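Local coordinates for protein lipid II:glycine glycyltransferase (Staphylococcus aureus, PDB 6SNR) that probably attaches the first glycine of the pentaglycine interpeptide bridge to the lysine of membrane-bound lipid II, using glycyl-tRNA as donor, at residues A[132-135]-A[139-142]; A[108-113]-A[313-318]. One frame throughout, in Å; residues are numbered along the deposited sequence.

Contact 1 of 2, residues A[132-135]-A[139-142]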
loop_
_atom_site.group_PDB
_atom_site.type_symbol
_atom_site.label_atom_id
_atom_site.label_comp_id
_atom_site.label_asym_id
_atom_site.label_seq_id
_atom_site.Cartn_x
_atom_site.Cartn_y
_atom_site.Cartn_z
ATOM N N GLY A 132 -3.156 22.582 11.946
ATOM C CA GLY A 132 -2.903 22.115 13.348
ATOM C C GLY A 132 -2.487 20.663 13.490
ATOM O O GLY A 132 -2.600 19.875 12.551
ATOM N N PHE A 133 -2.022 20.273 14.683
ATOM C CA PHE A 133 -1.576 18.905 14.925
ATOM C C PHE A 133 -2.712 18.125 15.558
ATOM O O PHE A 133 -2.718 17.842 16.782
ATOM C CB PHE A 133 -0.324 18.852 15.787
ATOM C CG PHE A 133 0.821 19.647 15.243
ATOM C CD1 PHE A 133 1.619 19.160 14.201
ATOM C CD2 PHE A 133 1.108 20.908 15.752
ATOM C CE1 PHE A 133 2.686 19.898 13.726
ATOM C CE2 PHE A 133 2.172 21.641 15.275
ATOM C CZ PHE A 133 2.976 21.128 14.260
ATOM N N LYS A 134 -3.686 17.792 14.722
ATOM C CA LYS A 134 -4.895 17.085 15.148
ATOM C C LYS A 134 -4.752 15.539 15.017
ATOM O O LYS A 134 -3.651 15.033 14.760
ATOM C CB LYS A 134 -6.123 17.658 14.422
ATOM C CG LYS A 134 -6.229 19.172 14.470
ATOM C CD LYS A 134 -7.635 19.645 14.122
ATOM C CE LYS A 134 -7.838 21.132 14.398
ATOM N NZ LYS A 134 -7.335 21.580 15.724
ATOM N N GLU A 135 -5.823 14.771 15.247
ATOM C CA GLU A 135 -5.736 13.317 15.114
ATOM C C GLU A 135 -5.228 12.905 13.728
ATOM O O GLU A 135 -5.469 13.625 12.742
ATOM C CB GLU A 135 -7.054 12.588 15.368
ATOM C CG GLU A 135 -7.345 12.299 16.852
ATOM C CD GLU A 135 -6.593 11.034 17.312
ATOM O OE1 GLU A 135 -5.405 11.112 17.626
ATOM O OE2 GLU A 135 -7.139 9.951 17.260
ATOM N N LYS A 139 -10.930 14.766 10.067
ATOM C CA LYS A 139 -11.593 15.344 8.875
ATOM C C LYS A 139 -11.182 16.817 8.573
ATOM O O LYS A 139 -11.587 17.380 7.541
ATOM C CB LYS A 139 -13.118 15.200 9.034
ATOM N N ASP A 140 -10.361 17.450 9.414
ATOM C CA ASP A 140 -9.931 18.844 9.208
ATOM C C ASP A 140 -8.867 19.011 8.113
ATOM O O ASP A 140 -8.506 20.136 7.715
ATOM C CB ASP A 140 -9.424 19.456 10.521
ATOM C CG ASP A 140 -10.534 19.797 11.464
ATOM O OD1 ASP A 140 -11.660 19.289 11.252
ATOM O OD2 ASP A 140 -10.252 20.582 12.402
ATOM N N TYR A 141 -8.342 17.892 7.646
ATOM C CA TYR A 141 -7.445 17.946 6.513
ATOM C C TYR A 141 -7.691 16.783 5.563
ATOM O O TYR A 141 -8.305 15.807 5.906
ATOM C CB TYR A 141 -5.999 18.041 6.973
ATOM C CG TYR A 141 -5.644 17.504 8.372
ATOM C CD1 TYR A 141 -5.524 16.172 8.581
ATOM C CD2 TYR A 141 -5.305 18.378 9.417
ATOM C CE1 TYR A 141 -5.122 15.663 9.793
ATOM C CE2 TYR A 141 -4.901 17.881 10.669
ATOM C CZ TYR A 141 -4.845 16.517 10.841
ATOM O OH TYR A 141 -4.408 16.012 12.036
ATOM N N ILE A 142 -7.190 16.929 4.316
ATOM C CA ILE A 142 -7.512 16.002 3.257
ATOM C C ILE A 142 -6.833 14.625 3.391
ATOM O O ILE A 142 -7.492 13.593 3.237
ATOM C CB ILE A 142 -7.182 16.624 1.886
ATOM C CG1 ILE A 142 -7.982 17.912 1.696
ATOM C CG2 ILE A 142 -7.468 15.637 0.759
ATOM C CD1 ILE A 142 -7.635 18.648 0.391
#
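A strained first torsion of Tyr141 (chi1 25°, off the staggered positions) swings its ring across to the backbone of 132-135, while Lys134, with CG beside its own backbone N, sends its chain past the same ring toward Asp140. The phenol oxygen ends against the Lys134-Glu135 backbone. Tyr141 OH donates to Glu135 O at 2.7 Å, a short bond that reaches the carbonyl from above its plane, 47° out of it, at a C=O...O angle of 130°; the acceptor itself lies near the ring plane, at the edge. Lys134 CB packs 3.4 Å from Tyr141 OH, and Gly132 O approaches Tyr141 CE2 at 3.6 Å. Lys134 and Asp140 meet through the aliphatic part of the lysine: Lys134 CE is 3.2 Å from Asp140 OD2, but a bend at chi4 leaves NZ 4.5 Å from that oxygen, too far for a salt bridge. Arg145 ties the two segments together, with NE bonded to Tyr141 OH and NH2 to Lys134 O. The whole is a surface loop between strands 129-130 and 146-151, cross-linked by the buried Tyr141, on the connection between the two mixed sheets of this FemABX-family protein.

Contact 2 of 2, residues A[108-113]-A[313-318]; sequences DPDVEV and GSKSYY
A single pair of side-chain ends makes the whole contact: Asp110 and Lys315 meet between backbones whose nearest CA atoms, those of these two residues, are 11.2 Å apart. Lys315 runs fully extended from the start of strand 315-323, every torsion beyond chi1 close to 180°, and so carries its ammonium group across the gap. Asp110 reaches out from the other side with CG anti to the backbone N (chi1 -173°). The two come from opposite directions, and Lys315 NZ donates to Asp110 OD2 at 2.9 Å in a charged hydrogen bond. The nitrogen stands above the carboxylate plane, 39° out of it. Neither charge relies on the other alone, and the main polar partner of each lies elsewhere: Asp110 OD1 forms a salt bridge to Lys384, so the carboxylate lies between two lysines, and Lys315 NZ donates to Gly21 O. Nearby, Tyr317 OH bonds to Asp22 and Leu23, tying the same strand to the 20-23 region. Asp110 is itself the centre of an inverse gamma turn, with a weak bond of 3.0 Å from Val111 N to Pro109 O. This is a salt bridge within a small polar network, joining the loop after strand 102-107 of one mixed sheet to strand 315-323 of the other in the FemABX fold.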
loop_
_atom_site.group_PDB
_atom_site.type_symbol
_atom_site.label_atom_id
_atom_site.label_comp_id
_atom_site.label_asym_id
_atom_site.label_seq_id
_atom_site.Cartn_x
_atom_site.Cartn_y
_atom_site.Cartn_z
ATOM N N ASP A 108 0.635 19.823 1.617
ATOM C CA ASP A 108 0.627 18.782 2.663
ATOM C C ASP A 108 1.793 17.793 2.434
ATOM O O ASP A 108 1.562 16.591 2.219
ATOM C CB ASP A 108 -0.755 18.084 2.840
ATOM C CG ASP A 108 -1.368 17.522 1.588
ATOM O OD1 ASP A 108 -0.817 17.682 0.474
ATOM O OD2 ASP A 108 -2.456 16.959 1.637
ATOM N N PRO A 109 3.029 18.283 2.464
ATOM C CA PRO A 109 4.140 17.456 2.047
ATOM C C PRO A 109 4.404 16.313 3.033
ATOM O O PRO A 109 4.027 16.404 4.203
ATOM C CB PRO A 109 5.299 18.429 2.004
ATOM C CG PRO A 109 4.957 19.469 3.038
ATOM C CD PRO A 109 3.474 19.609 2.891
ATOM N N ASP A 110 5.032 15.253 2.561
ATOM C CA ASP A 110 5.386 14.128 3.428
ATOM C C ASP A 110 6.696 14.440 4.152
ATOM O O ASP A 110 7.765 13.996 3.740
ATOM C CB ASP A 110 5.533 12.868 2.598
ATOM C CG ASP A 110 5.733 11.607 3.432
ATOM O OD1 ASP A 110 5.693 11.632 4.698
ATOM O OD2 ASP A 110 5.986 10.588 2.772
ATOM N N VAL A 111 6.596 15.241 5.219
ATOM C CA VAL A 111 7.716 15.598 6.071
ATOM C C VAL A 111 7.304 15.227 7.492
ATOM O O VAL A 111 6.273 15.622 7.956
ATOM C CB VAL A 111 8.096 17.102 5.979
ATOM C CG1 VAL A 111 9.209 17.484 6.970
ATOM C CG2 VAL A 111 8.513 17.414 4.556
ATOM N N GLU A 112 8.111 14.401 8.132
ATOM C CA GLU A 112 7.800 13.969 9.496
ATOM C C GLU A 112 8.045 15.117 10.497
ATOM O O GLU A 112 8.957 15.939 10.313
ATOM C CB GLU A 112 8.616 12.706 9.803
ATOM C CG GLU A 112 8.039 11.480 9.097
ATOM C CD GLU A 112 8.813 10.178 9.278
ATOM O OE1 GLU A 112 9.983 10.210 9.736
ATOM O OE2 GLU A 112 8.224 9.128 8.904
ATOM N N VAL A 113 7.251 15.165 11.562
ATOM C CA VAL A 113 7.351 16.253 12.546
ATOM C C VAL A 113 8.771 16.287 13.130
ATOM O O VAL A 113 9.327 17.381 13.335
ATOM C CB VAL A 113 6.338 16.105 13.693
ATOM C CG1 VAL A 113 6.655 17.123 14.815
ATOM C CG2 VAL A 113 4.913 16.267 13.189
ATOM N N GLY A 313 9.214 5.686 -6.669
ATOM C CA GLY A 313 10.588 5.554 -6.290
ATOM C C GLY A 313 10.777 4.541 -5.185
ATOM O O GLY A 313 10.234 3.416 -5.282
ATOM N N SER A 314 11.506 4.939 -4.168
ATOM C CA SER A 314 11.757 4.050 -3.034
ATOM C C SER A 314 10.539 3.892 -2.113
ATOM O O SER A 314 10.593 3.083 -1.146
ATOM C CB SER A 314 12.965 4.521 -2.260
ATOM O OG SER A 314 12.664 5.642 -1.498
ATOM N N LYS A 315 9.445 4.614 -2.369
ATOM C CA LYS A 315 8.212 4.452 -1.560
ATOM C C LYS A 315 7.252 3.500 -2.254
ATOM O O LYS A 315 6.935 3.663 -3.418
ATOM C CB LYS A 315 7.501 5.819 -1.327
ATOM C CG LYS A 315 8.321 6.788 -0.508
ATOM C CD LYS A 315 7.659 8.146 -0.386
ATOM C CE LYS A 315 8.570 9.055 0.416
ATOM N NZ LYS A 315 7.954 10.376 0.661
ATOM N N SER A 316 6.759 2.500 -1.509
ATOM C CA SER A 316 5.668 1.686 -1.970
ATOM C C SER A 316 4.471 1.874 -1.067
ATOM O O SER A 316 4.615 2.267 0.104
ATOM C CB SER A 316 6.045 0.185 -2.070
ATOM O OG SER A 316 6.259 -0.400 -0.785
ATOM N N TYR A 317 3.287 1.603 -1.609
ATOM C CA TYR A 317 2.010 1.854 -0.914
ATOM C C TYR A 317 1.026 0.720 -1.088
ATOM O O TYR A 317 0.711 0.346 -2.207
ATOM C CB TYR A 317 1.318 3.131 -1.428
ATOM C CG TYR A 317 2.191 4.377 -1.535
ATOM C CD1 TYR A 317 3.086 4.528 -2.593
ATOM C CD2 TYR A 317 2.067 5.429 -0.637
ATOM C CE1 TYR A 317 3.855 5.648 -2.687
ATOM C CE2 TYR A 317 2.860 6.561 -0.718
ATOM C CZ TYR A 317 3.719 6.699 -1.794
ATOM O OH TYR A 317 4.510 7.810 -1.949
ATOM N N TYR A 318 0.525 0.179 0.033
ATOM C CA TYR A 318 -0.616 -0.724 0.033
ATOM C C TYR A 318 -1.867 0.129 0.005
ATOM O O TYR A 318 -2.262 0.707 1.006
ATOM C CB TYR A 318 -0.543 -1.597 1.329
ATOM C CG TYR A 318 -1.832 -2.327 1.650
ATOM C CD1 TYR A 318 -2.304 -3.318 0.825
ATOM C CD2 TYR A 318 -2.576 -1.997 2.742
ATOM C CE1 TYR A 318 -3.471 -4.021 1.100
ATOM C CE2 TYR A 318 -3.740 -2.696 3.048
ATOM C CZ TYR A 318 -4.168 -3.713 2.228
ATOM O OH TYR A 318 -5.354 -4.423 2.480
#

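Overall arrangement
Contact 1 and contact 2 have centres about 17 Å apart; contact 1 lies on the chain connection between the two mixed sheets, whereas contact 2 bridges them through side chains. They differ in reach: residues 132-135 and 139-142 close a short loop with three residues between them, whereas 108-113 and 313-318 have 199 residues between them, and contact 1 falls within that span. The two touch directly where Phe133 CE1 packs 4.3 Å from Val113 CG2, so the ring at the centre of the 132-135 turn lightly touches the end of 108-113. Contact 2 is the more central, its centre about 11 Å from the centre of the chain against about 22 Å for contact 1.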